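Local atomic coordinates of dihydrodipicolinate synthase (Thermotoga maritima, PDB entry 3PB0), a protein that catalyses the condensation of pyruvate with aspartate beta-semialdehyde to 4-hydroxy-tetrahydrodipicolinate, a step of lysine biosynthesis in this thermophilic bacterium. Residues 107-112 against 144-149; 133-138 against 161-166; 171-176 against 197-202. The protein carries 3 engineered substitutions. All blocks are in the same frame, centred on the assembly; numbering follows the deposited sequence.

Interaction 1. Residues 107-112 against 144-149; sequences VVTPYY and TGVNVL
T144 OG1 has three polar partners, a water, V146 N and V140 O, and the water bridges the contact: 2.6 Å from this oxygen, it also lies 2.5 Å from T109 OG1 and donates to V146 O at 2.6 Å. The two hydroxyls are 3.8 Å apart, T109 OG1 to T144 OG1, and no direct hydrogen bond joins the segments. T144 OG1 accepts from V146 N (3.1 Å, N-H...O 159°), which makes an ST turn; V140 is the residue just before the short helix 141-144. With chi1 at 63° the hydroxyl stands between backbone N and carbonyl carbon, within range of that later amide, while the methyl is sent across to Y111. There T144 CG2 lies 3.5 Å from Y111 CD2, the two side chains crossing at about a right angle. Threonine suits the place by offering a hydroxyl and a methyl from one branch point. A valine here would probably leave the water and V146 N without their shared oxygen and free the turn to shift. T109 CG2 presses on V148 CG2 at 3.4 Å, tighter than ordinary van der Waals contact, and V146 CG2 covers P110 O, a buried carbonyl with no polar partner. The loop after strand 104-108, at the C-terminal end of the barrel strands, carries Y112, predicted to belong to the proton relay; the chemistry implies that one water and fitted methyls join it to the loop after helix 141-144.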
ATOM      1  N   VAL A 107       1.432   5.569  -7.894  1.00 19.24           N
ATOM      2  CA  VAL A 107       2.257   5.663  -9.098  1.00 20.04           C
ATOM      3  C   VAL A 107       3.762   5.484  -8.846  1.00 20.83           C
ATOM      4  O   VAL A 107       4.433   6.366  -8.285  1.00 21.13           O
ATOM      5  CB  VAL A 107       1.986   7.008  -9.862  1.00 19.62           C
ATOM      6  CG1 VAL A 107       2.844   7.090 -11.127  1.00 19.40           C
ATOM      7  CG2 VAL A 107       0.497   7.130 -10.211  1.00 19.16           C
ATOM      8  N   VAL A 108       4.278   4.334  -9.277  1.00 22.36           N
ATOM      9  CA  VAL A 108       5.691   3.960  -9.120  1.00 22.89           C
ATOM     10  C   VAL A 108       6.609   4.761 -10.033  1.00 23.82           C
ATOM     11  O   VAL A 108       6.209   5.149 -11.117  1.00 24.10           O
ATOM     12  CB  VAL A 108       5.910   2.432  -9.360  1.00 23.16           C
ATOM     13  CG1 VAL A 108       5.807   2.062 -10.835  1.00 21.97           C
ATOM     14  CG2 VAL A 108       7.261   1.967  -8.772  1.00 22.65           C
ATOM     15  N   THR A 109       7.833   5.017  -9.575  1.00 25.60           N
ATOM     16  CA  THR A 109       8.854   5.665 -10.401  1.00 27.70           C
ATOM     17  C   THR A 109       9.056   4.871 -11.682  1.00 29.97           C
ATOM     18  O   THR A 109       9.068   3.642 -11.638  1.00 30.67           O
ATOM     19  CB  THR A 109      10.236   5.707  -9.697  1.00 27.46           C
ATOM     20  OG1 THR A 109      10.598   4.382  -9.274  1.00 25.84           O
ATOM     21  CG2 THR A 109      10.220   6.647  -8.506  1.00 25.93           C
ATOM     22  N   PRO A 110       9.217   5.560 -12.825  1.00 32.38           N
ATOM     23  CA  PRO A 110       9.706   4.866 -14.021  1.00 34.34           C
ATOM     24  C   PRO A 110      11.069   4.246 -13.720  1.00 36.17           C
ATOM     25  O   PRO A 110      11.787   4.747 -12.847  1.00 36.14           O
ATOM     26  CB  PRO A 110       9.847   5.998 -15.049  1.00 34.43           C
ATOM     27  CG  PRO A 110       9.989   7.248 -14.231  1.00 33.83           C
ATOM     28  CD  PRO A 110       9.067   7.008 -13.054  1.00 32.53           C
ATOM     29  N   TYR A 111      11.427   3.165 -14.411  1.00 38.76           N
ATOM     30  CA  TYR A 111      12.682   2.471 -14.091  1.00 41.26           C
ATOM     31  C   TYR A 111      13.739   2.405 -15.189  1.00 42.53           C
ATOM     32  O   TYR A 111      14.932   2.286 -14.886  1.00 42.91           O
ATOM     33  CB  TYR A 111      12.441   1.071 -13.500  1.00 41.85           C
ATOM     34  CG  TYR A 111      11.007   0.586 -13.534  1.00 44.12           C
ATOM     35  CD1 TYR A 111      10.473  -0.016 -14.677  1.00 46.57           C
ATOM     36  CD2 TYR A 111      10.188   0.719 -12.410  1.00 46.18           C
ATOM     37  CE1 TYR A 111       9.151  -0.464 -14.699  1.00 47.71           C
ATOM     38  CE2 TYR A 111       8.868   0.278 -12.419  1.00 47.20           C
ATOM     39  CZ  TYR A 111       8.358  -0.313 -13.564  1.00 48.72           C
ATOM     40  OH  TYR A 111       7.053  -0.751 -13.571  1.00 49.83           O
ATOM     41  N   TYR A 112      13.326   2.490 -16.450  1.00 43.88           N
ATOM     42  CA  TYR A 112      14.276   2.255 -17.538  1.00 45.17           C
ATOM     43  C   TYR A 112      15.270   3.391 -17.762  1.00 45.82           C
ATOM     44  O   TYR A 112      14.980   4.559 -17.463  1.00 46.16           O
ATOM     45  CB  TYR A 112      13.561   1.866 -18.837  1.00 45.14           C
ATOM     46  CG  TYR A 112      12.715   0.619 -18.704  1.00 45.96           C
ATOM     47  CD1 TYR A 112      13.220  -0.537 -18.097  1.00 46.35           C
ATOM     48  CD2 TYR A 112      11.407   0.594 -19.187  1.00 46.32           C
ATOM     49  CE1 TYR A 112      12.441  -1.684 -17.973  1.00 46.63           C
ATOM     50  CE2 TYR A 112      10.626  -0.547 -19.070  1.00 47.09           C
ATOM     51  CZ  TYR A 112      11.145  -1.679 -18.463  1.00 46.74           C
ATOM     52  OH  TYR A 112      10.347  -2.799 -18.353  1.00 48.04           O
ATOM     53  N   THR A 144      13.176  -1.267  -7.644  1.00 29.37           N
ATOM     54  CA  THR A 144      13.464  -0.586  -8.929  1.00 29.35           C
ATOM     55  C   THR A 144      14.915  -0.146  -9.127  1.00 29.57           C
ATOM     56  O   THR A 144      15.371   0.025 -10.264  1.00 30.15           O
ATOM     57  CB  THR A 144      12.578   0.668  -9.134  1.00 29.14           C
ATOM     58  OG1 THR A 144      12.872   1.629  -8.115  1.00 27.91           O
ATOM     59  CG2 THR A 144      11.088   0.314  -9.099  1.00 29.26           C
ATOM     60  N   GLY A 145      15.633   0.051  -8.026  1.00 29.39           N
ATOM     61  CA  GLY A 145      16.956   0.632  -8.080  1.00 28.64           C
ATOM     62  C   GLY A 145      16.927   2.133  -8.314  1.00 28.07           C
ATOM     63  O   GLY A 145      17.970   2.737  -8.506  1.00 28.16           O
ATOM     64  N   VAL A 146      15.736   2.730  -8.307  1.00 27.29           N
ATOM     65  CA  VAL A 146      15.568   4.179  -8.482  1.00 26.34           C
ATOM     66  C   VAL A 146      15.028   4.791  -7.186  1.00 25.55           C
ATOM     67  O   VAL A 146      13.999   4.354  -6.665  1.00 25.84           O
ATOM     68  CB  VAL A 146      14.611   4.508  -9.666  1.00 26.35           C
ATOM     69  CG1 VAL A 146      14.405   6.000  -9.802  1.00 26.16           C
ATOM     70  CG2 VAL A 146      15.161   3.940 -10.975  1.00 27.19           C
ATOM     71  N   ASN A 147      15.730   5.796  -6.669  1.00 24.33           N
ATOM     72  CA  ASN A 147      15.326   6.470  -5.444  1.00 23.49           C
ATOM     73  C   ASN A 147      14.892   7.918  -5.699  1.00 23.09           C
ATOM     74  O   ASN A 147      15.648   8.704  -6.273  1.00 23.39           O
ATOM     75  CB  ASN A 147      16.471   6.426  -4.422  1.00 23.10           C
ATOM     76  CG  ASN A 147      16.052   6.899  -3.046  1.00 23.75           C
ATOM     77  OD1 ASN A 147      15.009   6.491  -2.515  1.00 24.69           O
ATOM     78  ND2 ASN A 147      16.867   7.761  -2.448  1.00 22.73           N
ATOM     79  N   VAL A 148      13.686   8.266  -5.260  1.00 22.00           N
ATOM     80  CA  VAL A 148      13.241   9.658  -5.261  1.00 21.85           C
ATOM     81  C   VAL A 148      13.950  10.305  -4.068  1.00 21.70           C
ATOM     82  O   VAL A 148      13.717   9.907  -2.921  1.00 21.06           O
ATOM     83  CB  VAL A 148      11.689   9.798  -5.108  1.00 21.82           C
ATOM     84  CG1 VAL A 148      11.255  11.289  -5.070  1.00 21.29           C
ATOM     85  CG2 VAL A 148      10.934   9.045  -6.211  1.00 22.12           C
ATOM     86  N   LEU A 149      14.832  11.274  -4.339  1.00 21.79           N
ATOM     87  CA  LEU A 149      15.514  12.006  -3.274  1.00 22.28           C
ATOM     88  C   LEU A 149      14.511  12.830  -2.491  1.00 22.12           C
ATOM     89  O   LEU A 149      13.552  13.331  -3.076  1.00 22.03           O
ATOM     90  CB  LEU A 149      16.608  12.929  -3.834  1.00 22.78           C
ATOM     91  CG  LEU A 149      17.786  12.330  -4.618  1.00 23.65           C
ATOM     92  CD1 LEU A 149      18.472  13.471  -5.365  1.00 26.20           C
ATOM     93  CD2 LEU A 149      18.794  11.591  -3.732  1.00 24.59           C
TER
HETATM   94  O   HOH W   1      11.566   3.626  -7.042  1.00 16.37           O

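Interaction 2. Residues 133-138 against 161-166; sequences LGIVVY and KNVVGI
I135 lies beside V163 on the neighbouring strand. Its CB is 3.8 Å from N162 O and 4.1 Å from V163 CG2; CG1, anti to the carbonyl carbon (chi1 -59°), stays near the same N162 oxygen; and an extended chi2 carries CD1 out to the N162 amide, 3.8 Å from ND2. N162 OD1 bonds S128 OG, so the isoleucine tip lies beside an amide whose oxygen is held by S128. Farther along this side V137 takes over: CG2 meets V163 CG1, and CG1 packs on the I166 chain. Branched aliphatic residues suit such positions because they cover the backbone without needing polar partners.

Three backbone hydrogen bonds join the parallel strands. I135 N donates to N162 O in the carbonyl plane (2.9 Å), V164 N to I135 O (2.8 Å), and V137 N to G165 O (3.1 Å). I135 pairs with V163 but V136 pairs with G165, so the register slips by one residue. This is a beta bulge, with V164 as the extra residue in a helical backbone conformation. V164 CG1 still finds V136 CG2 at 3.6 Å. G165, fully extended, puts no side chain on the side to which V136 points. That side also holds W193 and K167, the latter predicted to form the Schiff base, and so faces the barrel interior. I135, V137, V163 and I166 point the other way, to the outer layer. Neighbouring parallel strands linked through a helix, as here by 150-159, are the repeating element of the TIM barrel.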
ATOM      1  N   LEU A 133      -7.446  13.038  -9.957  1.00 29.12           N
ATOM      2  CA  LEU A 133      -7.268  12.097  -8.848  1.00 27.80           C
ATOM      3  C   LEU A 133      -6.113  12.491  -7.951  1.00 26.30           C
ATOM      4  O   LEU A 133      -5.182  13.171  -8.384  1.00 25.40           O
ATOM      5  CB  LEU A 133      -7.067  10.653  -9.341  1.00 27.70           C
ATOM      6  CG  LEU A 133      -8.228   9.970 -10.061  1.00 28.45           C
ATOM      7  CD1 LEU A 133      -7.914   8.496 -10.327  1.00 28.24           C
ATOM      8  CD2 LEU A 133      -9.542  10.128  -9.294  1.00 28.56           C
ATOM      9  N   GLY A 134      -6.187  12.044  -6.696  1.00 25.58           N
ATOM     10  CA  GLY A 134      -5.056  12.117  -5.776  1.00 23.84           C
ATOM     11  C   GLY A 134      -3.972  11.165  -6.250  1.00 23.05           C
ATOM     12  O   GLY A 134      -4.249  10.009  -6.580  1.00 23.14           O
ATOM     13  N   ILE A 135      -2.739  11.650  -6.302  1.00 21.64           N
ATOM     14  CA  ILE A 135      -1.624  10.829  -6.750  1.00 20.66           C
ATOM     15  C   ILE A 135      -0.675  10.560  -5.586  1.00 19.54           C
ATOM     16  O   ILE A 135      -0.289  11.473  -4.848  1.00 19.45           O
ATOM     17  CB  ILE A 135      -0.870  11.481  -7.918  1.00 20.65           C
ATOM     18  CG1 ILE A 135      -1.826  11.714  -9.087  1.00 21.69           C
ATOM     19  CG2 ILE A 135       0.342  10.631  -8.339  1.00 20.45           C
ATOM     20  CD1 ILE A 135      -1.356  12.806 -10.032  1.00 21.26           C
ATOM     21  N   VAL A 136      -0.329   9.290  -5.415  1.00 18.47           N
ATOM     22  CA  VAL A 136       0.648   8.914  -4.418  1.00 17.34           C
ATOM     23  C   VAL A 136       1.916   8.441  -5.119  1.00 17.12           C
ATOM     24  O   VAL A 136       1.897   7.471  -5.881  1.00 17.20           O
ATOM     25  CB  VAL A 136       0.092   7.852  -3.421  1.00 17.74           C
ATOM     26  CG1 VAL A 136       1.129   7.533  -2.327  1.00 14.73           C
ATOM     27  CG2 VAL A 136      -1.202   8.352  -2.777  1.00 16.49           C
ATOM     28  N   VAL A 137       3.010   9.164  -4.874  1.00 16.96           N
ATOM     29  CA  VAL A 137       4.341   8.774  -5.323  1.00 16.69           C
ATOM     30  C   VAL A 137       4.788   7.483  -4.632  1.00 16.61           C
ATOM     31  O   VAL A 137       4.737   7.380  -3.409  1.00 16.05           O
ATOM     32  CB  VAL A 137       5.351   9.923  -5.060  1.00 16.62           C
ATOM     33  CG1 VAL A 137       6.767   9.469  -5.337  1.00 17.06           C
ATOM     34  CG2 VAL A 137       4.988  11.134  -5.956  1.00 17.69           C
ATOM     35  N   TYR A 138       5.209   6.490  -5.409  1.00 16.30           N
ATOM     36  CA  TYR A 138       5.671   5.236  -4.824  1.00 16.97           C
ATOM     37  C   TYR A 138       7.181   5.140  -5.034  1.00 17.42           C
ATOM     38  O   TYR A 138       7.643   4.943  -6.155  1.00 17.88           O
ATOM     39  CB  TYR A 138       4.912   4.054  -5.452  1.00 16.93           C
ATOM     40  CG  TYR A 138       5.212   2.659  -4.923  1.00 17.95           C
ATOM     41  CD1 TYR A 138       5.804   2.459  -3.680  1.00 19.05           C
ATOM     42  CD2 TYR A 138       4.833   1.529  -5.658  1.00 20.27           C
ATOM     43  CE1 TYR A 138       6.075   1.167  -3.198  1.00 20.76           C
ATOM     44  CE2 TYR A 138       5.084   0.219  -5.173  1.00 21.28           C
ATOM     45  CZ  TYR A 138       5.703   0.058  -3.945  1.00 21.39           C
ATOM     46  OH  TYR A 138       5.959  -1.200  -3.454  1.00 22.82           O
ATOM     47  N   LYS A 161      -0.046  20.055  -7.014  1.00 23.89           N
ATOM     48  CA  LYS A 161      -1.051  20.162  -5.967  1.00 24.18           C
ATOM     49  C   LYS A 161      -1.871  18.894  -5.770  1.00 23.79           C
ATOM     50  O   LYS A 161      -2.294  18.608  -4.659  1.00 23.76           O
ATOM     51  CB  LYS A 161      -1.978  21.364  -6.215  1.00 24.91           C
ATOM     52  CG  LYS A 161      -1.276  22.704  -6.381  1.00 26.44           C
ATOM     53  CD  LYS A 161      -0.581  23.178  -5.104  1.00 29.79           C
ATOM     54  CE  LYS A 161       0.371  24.334  -5.415  1.00 30.62           C
ATOM     55  NZ  LYS A 161       1.120  24.776  -4.213  1.00 33.02           N
ATOM     56  N   ASN A 162      -2.086  18.135  -6.840  1.00 23.77           N
ATOM     57  CA  ASN A 162      -2.850  16.890  -6.742  1.00 23.42           C
ATOM     58  C   ASN A 162      -2.024  15.630  -6.405  1.00 22.34           C
ATOM     59  O   ASN A 162      -2.573  14.538  -6.334  1.00 22.48           O
ATOM     60  CB  ASN A 162      -3.701  16.675  -7.991  1.00 23.49           C
ATOM     61  CG  ASN A 162      -2.872  16.510  -9.248  1.00 25.06           C
ATOM     62  OD1 ASN A 162      -1.695  16.873  -9.300  1.00 27.11           O
ATOM     63  ND2 ASN A 162      -3.492  15.963 -10.279  1.00 27.85           N
ATOM     64  N   VAL A 163      -0.715  15.781  -6.213  1.00 21.99           N
ATOM     65  CA  VAL A 163       0.091  14.717  -5.590  1.00 21.19           C
ATOM     66  C   VAL A 163      -0.119  14.837  -4.081  1.00 20.85           C
ATOM     67  O   VAL A 163       0.273  15.842  -3.475  1.00 21.08           O
ATOM     68  CB  VAL A 163       1.584  14.818  -5.958  1.00 21.67           C
ATOM     69  CG1 VAL A 163       2.407  13.819  -5.127  1.00 20.96           C
ATOM     70  CG2 VAL A 163       1.785  14.555  -7.448  1.00 21.00           C
ATOM     71  N   VAL A 164      -0.788  13.851  -3.483  1.00 19.70           N
ATOM     72  CA  VAL A 164      -1.207  13.966  -2.071  1.00 18.83           C
ATOM     73  C   VAL A 164      -0.099  13.602  -1.084  1.00 17.83           C
ATOM     74  O   VAL A 164      -0.022  14.146   0.032  1.00 17.75           O
ATOM     75  CB  VAL A 164      -2.499  13.134  -1.771  1.00 19.10           C
ATOM     76  CG1 VAL A 164      -2.322  11.667  -2.134  1.00 20.04           C
ATOM     77  CG2 VAL A 164      -2.919  13.269  -0.307  1.00 20.84           C
ATOM     78  N   GLY A 165       0.761  12.682  -1.497  1.00 16.49           N
ATOM     79  CA  GLY A 165       1.746  12.154  -0.598  1.00 16.43           C
ATOM     80  C   GLY A 165       2.723  11.227  -1.274  1.00 15.95           C
ATOM     81  O   GLY A 165       2.807  11.150  -2.513  1.00 15.11           O
ATOM     82  N   ILE A 166       3.474  10.531  -0.436  1.00 15.08           N
ATOM     83  CA  ILE A 166       4.435   9.583  -0.923  1.00 14.94           C
ATOM     84  C   ILE A 166       4.322   8.312  -0.063  1.00 14.71           C
ATOM     85  O   ILE A 166       4.230   8.388   1.179  1.00 14.08           O
ATOM     86  CB  ILE A 166       5.870  10.201  -0.906  1.00 15.01           C
ATOM     87  CG1 ILE A 166       6.894   9.277  -1.587  1.00 15.01           C
ATOM     88  CG2 ILE A 166       6.296  10.594   0.526  1.00 14.69           C
ATOM     89  CD1 ILE A 166       8.251   9.984  -1.846  1.00 16.09           C
TER

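Interaction 3. Residues 171-176 against 197-202; sequences PAAAQI and DDRTFY. Engineered in segment 171-176: A172 (natural residue Asp), A173 (natural residue Ile), A174 (natural residue Asp). With SO4 (sulfate ion), chain E.
Hydrogen bonding centres on R199, whose guanidinium takes P171 O side-on with two nitrogens: NE and NH2 each lie 2.8 Å from this one oxygen. Both reach the carbonyl from the same face of its plane, and their N-H...O angles of 135° and 137° show the price of sharing a single acceptor. The arginine chain is bent at its second and third torsions, and these two bends bring NE and NH2 to the carbonyl. A long, flexible side chain with several donors suits this.

A second set of hydrogen bonds holds a sulfate, probably from the crystallisation liquor, between the segments. R199 NH2 gives it a bond to O1 (2.9 Å) at the edge of the guanidinium, and A173 N gives one to O3 (2.8 Å) that is nearly straight at 171°. A173 opens helix 173-186, so the helix end and the arginine charge would both be expected to favour the anion. A172, in the N-cap position, and A173 are engineered substitutions, Asp and Ile in the natural protein, and the ion is therefore seen beside an altered surface.

Apolar packing completes the contact. I176 CG2 meets the edge of the Y202 ring at CE2, 3.9 Å away, while A173 CB lies 3.8 Å from Y202 CZ. Y202 suits this boundary because its ring packs against aliphatic carbons while OH bonds D177 OD1, tying it to the same helix. P171 CB rests beside the R199 chain, 3.9 Å from NE. Joined here are the loops following strands 163-168 and 191-194, together with the starts of their helices, on the C-terminal side of a TIM barrel; the bound sulfate is an example of anion binding at a helix N-terminus.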
ATOM      1  N   PRO A 171      13.684   2.056   3.181  1.00 16.34           N
ATOM      2  CA  PRO A 171      13.615   1.842   4.629  1.00 16.59           C
ATOM      3  C   PRO A 171      14.644   2.656   5.410  1.00 17.27           C
ATOM      4  O   PRO A 171      14.506   2.794   6.642  1.00 17.17           O
ATOM      5  CB  PRO A 171      13.922   0.356   4.775  1.00 16.10           C
ATOM      6  CG  PRO A 171      14.843   0.044   3.619  1.00 17.32           C
ATOM      7  CD  PRO A 171      14.333   0.931   2.482  1.00 16.42           C
ATOM      8  N   ALA A 172      15.664   3.161   4.716  1.00 16.65           N
ATOM      9  CA  ALA A 172      16.762   3.861   5.381  1.00 17.97           C
ATOM     10  C   ALA A 172      16.270   5.012   6.236  1.00 17.81           C
ATOM     11  O   ALA A 172      15.546   5.893   5.763  1.00 18.27           O
ATOM     12  CB  ALA A 172      17.815   4.340   4.384  1.00 17.46           C
ATOM     13  N   ALA A 173      16.662   4.976   7.503  1.00 18.28           N
ATOM     14  CA  ALA A 173      16.347   6.018   8.475  1.00 18.46           C
ATOM     15  C   ALA A 173      16.763   7.417   8.004  1.00 18.89           C
ATOM     16  O   ALA A 173      16.065   8.398   8.284  1.00 18.56           O
ATOM     17  CB  ALA A 173      16.998   5.698   9.805  1.00 18.37           C
ATOM     18  N   ALA A 174      17.880   7.501   7.275  1.00 18.83           N
ATOM     19  CA  ALA A 174      18.408   8.794   6.833  1.00 18.79           C
ATOM     20  C   ALA A 174      17.546   9.402   5.715  1.00 18.54           C
ATOM     21  O   ALA A 174      17.425  10.621   5.606  1.00 19.03           O
ATOM     22  CB  ALA A 174      19.906   8.668   6.412  1.00 18.78           C
ATOM     23  N   GLN A 175      16.914   8.544   4.917  1.00 18.35           N
ATOM     24  CA  GLN A 175      15.974   8.992   3.896  1.00 17.70           C
ATOM     25  C   GLN A 175      14.653   9.384   4.548  1.00 17.39           C
ATOM     26  O   GLN A 175      14.119  10.445   4.254  1.00 17.34           O
ATOM     27  CB  GLN A 175      15.750   7.904   2.842  1.00 17.15           C
ATOM     28  CG  GLN A 175      14.521   8.140   1.917  1.00 16.67           C
ATOM     29  CD  GLN A 175      14.876   8.611   0.525  1.00 15.94           C
ATOM     30  OE1 GLN A 175      16.052   8.832   0.200  1.00 15.36           O
ATOM     31  NE2 GLN A 175      13.858   8.766  -0.323  1.00 16.16           N
ATOM     32  N   ILE A 176      14.135   8.526   5.430  1.00 17.56           N
ATOM     33  CA  ILE A 176      12.830   8.759   6.074  1.00 17.80           C
ATOM     34  C   ILE A 176      12.791  10.106   6.814  1.00 18.21           C
ATOM     35  O   ILE A 176      11.825  10.892   6.649  1.00 18.09           O
ATOM     36  CB  ILE A 176      12.434   7.576   7.018  1.00 18.22           C
ATOM     37  CG1 ILE A 176      12.098   6.329   6.187  1.00 18.96           C
ATOM     38  CG2 ILE A 176      11.244   7.953   7.928  1.00 17.35           C
ATOM     39  CD1 ILE A 176      12.178   5.004   6.959  1.00 18.62           C
ATOM     40  N   ASP A 197       6.059  -2.259   6.503  1.00 14.40           N
ATOM     41  CA  ASP A 197       5.432  -2.455   7.805  1.00 15.24           C
ATOM     42  C   ASP A 197       6.392  -2.303   8.989  1.00 15.15           C
ATOM     43  O   ASP A 197       6.016  -1.702   9.994  1.00 14.29           O
ATOM     44  CB  ASP A 197       4.738  -3.813   7.881  1.00 15.78           C
ATOM     45  CG  ASP A 197       3.430  -3.822   7.140  1.00 16.52           C
ATOM     46  OD1 ASP A 197       2.538  -3.023   7.504  1.00 16.44           O
ATOM     47  OD2 ASP A 197       3.311  -4.627   6.191  1.00 17.82           O
ATOM     48  N   ASP A 198       7.609  -2.851   8.859  1.00 14.91           N
ATOM     49  CA  ASP A 198       8.608  -2.812   9.951  1.00 15.53           C
ATOM     50  C   ASP A 198       9.241  -1.445  10.185  1.00 15.52           C
ATOM     51  O   ASP A 198       9.914  -1.243  11.198  1.00 16.01           O
ATOM     52  CB  ASP A 198       9.677  -3.928   9.831  1.00 15.74           C
ATOM     53  CG  ASP A 198      10.574  -3.798   8.607  1.00 17.16           C
ATOM     54  OD1 ASP A 198      10.500  -2.811   7.825  1.00 20.13           O
ATOM     55  OD2 ASP A 198      11.383  -4.723   8.419  1.00 19.69           O
ATOM     56  N   ARG A 199       8.981  -0.496   9.281  1.00 15.30           N
ATOM     57  CA  ARG A 199       9.471   0.888   9.453  1.00 14.62           C
ATOM     58  C   ARG A 199       8.387   1.841   9.925  1.00 13.92           C
ATOM     59  O   ARG A 199       8.623   3.033  10.092  1.00 14.22           O
ATOM     60  CB  ARG A 199      10.111   1.404   8.168  1.00 14.36           C
ATOM     61  CG  ARG A 199      11.114   0.456   7.579  1.00 15.88           C
ATOM     62  CD  ARG A 199      12.215   0.116   8.602  1.00 19.74           C
ATOM     63  NE  ARG A 199      13.299   1.080   8.552  1.00 18.96           N
ATOM     64  CZ  ARG A 199      14.387   1.048   9.325  1.00 19.93           C
ATOM     65  NH1 ARG A 199      14.529   0.115  10.267  1.00 17.15           N
ATOM     66  NH2 ARG A 199      15.328   1.974   9.158  1.00 15.86           N
ATOM     67  N   THR A 200       7.197   1.305  10.154  1.00 13.49           N
ATOM     68  CA  THR A 200       6.054   2.124  10.509  1.00 13.09           C
ATOM     69  C   THR A 200       6.269   2.915  11.806  1.00 12.77           C
ATOM     70  O   THR A 200       6.091   4.130  11.820  1.00 12.47           O
ATOM     71  CB  THR A 200       4.770   1.292  10.553  1.00 13.05           C
ATOM     72  OG1 THR A 200       4.515   0.782   9.237  1.00 14.70           O
ATOM     73  CG2 THR A 200       3.598   2.141  10.980  1.00 13.73           C
ATOM     74  N   PHE A 201       6.656   2.231  12.884  1.00 12.77           N
ATOM     75  CA  PHE A 201       6.935   2.914  14.134  1.00 13.16           C
ATOM     76  C   PHE A 201       7.986   4.028  13.977  1.00 13.55           C
ATOM     77  O   PHE A 201       7.779   5.142  14.455  1.00 12.48           O
ATOM     78  CB  PHE A 201       7.383   1.922  15.225  1.00 13.47           C
ATOM     79  CG  PHE A 201       7.618   2.574  16.576  1.00 14.58           C
ATOM     80  CD1 PHE A 201       6.541   2.978  17.368  1.00 16.70           C
ATOM     81  CD2 PHE A 201       8.914   2.775  17.050  1.00 14.94           C
ATOM     82  CE1 PHE A 201       6.747   3.577  18.616  1.00 17.49           C
ATOM     83  CE2 PHE A 201       9.130   3.373  18.291  1.00 15.65           C
ATOM     84  CZ  PHE A 201       8.039   3.774  19.071  1.00 16.50           C
ATOM     85  N   TYR A 202       9.104   3.701  13.319  1.00 13.65           N
ATOM     86  CA  TYR A 202      10.162   4.654  13.085  1.00 13.63           C
ATOM     87  C   TYR A 202       9.629   5.887  12.322  1.00 14.30           C
ATOM     88  O   TYR A 202       9.935   7.019  12.668  1.00 13.96           O
ATOM     89  CB  TYR A 202      11.376   4.029  12.339  1.00 13.39           C
ATOM     90  CG  TYR A 202      12.458   5.084  12.197  1.00 12.68           C
ATOM     91  CD1 TYR A 202      13.430   5.232  13.169  1.00 12.38           C
ATOM     92  CD2 TYR A 202      12.431   6.006  11.147  1.00 12.19           C
ATOM     93  CE1 TYR A 202      14.381   6.258  13.100  1.00 11.89           C
ATOM     94  CE2 TYR A 202      13.357   7.034  11.067  1.00 13.29           C
ATOM     95  CZ  TYR A 202      14.339   7.150  12.050  1.00 12.74           C
ATOM     96  OH  TYR A 202      15.265   8.156  11.985  1.00 11.52           O
TER
HETATM   97  S   SO4 E 295      18.798   2.296   9.442  1.00 21.49           S
HETATM   98  O1  SO4 E 295      17.841   2.581  10.513  1.00 18.38           O
HETATM   99  O2  SO4 E 295      18.907   0.834   9.335  1.00 21.02           O
HETATM  100  O3  SO4 E 295      18.376   2.863   8.176  1.00 21.94           O
HETATM  101  O4  SO4 E 295      20.106   2.836   9.778  1.00 22.34           O

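Interactions 1 and 2 meet in the barrel wall, their centres 15 Å apart: V107 N lies 2.8 Å from V136 O and V107 O 3.0 Å from Y138 N, so strand 134-139 is bonded on both flanks. Interaction 1 reaches interaction 3 through Q175, whose NE2 lies 2.8 Å from V148 O. Interactions 2 and 3 do not touch, but strand 163-168 leads into helix 173-186. Interactions 1 and 2 border the predicted active site: the side chain of V108 is about 4 Å from that of Y138, and that of V136 about 4 Å from that of K167. Interaction 3 is more remote, the R199 side chain being about 11 Å from that of K167.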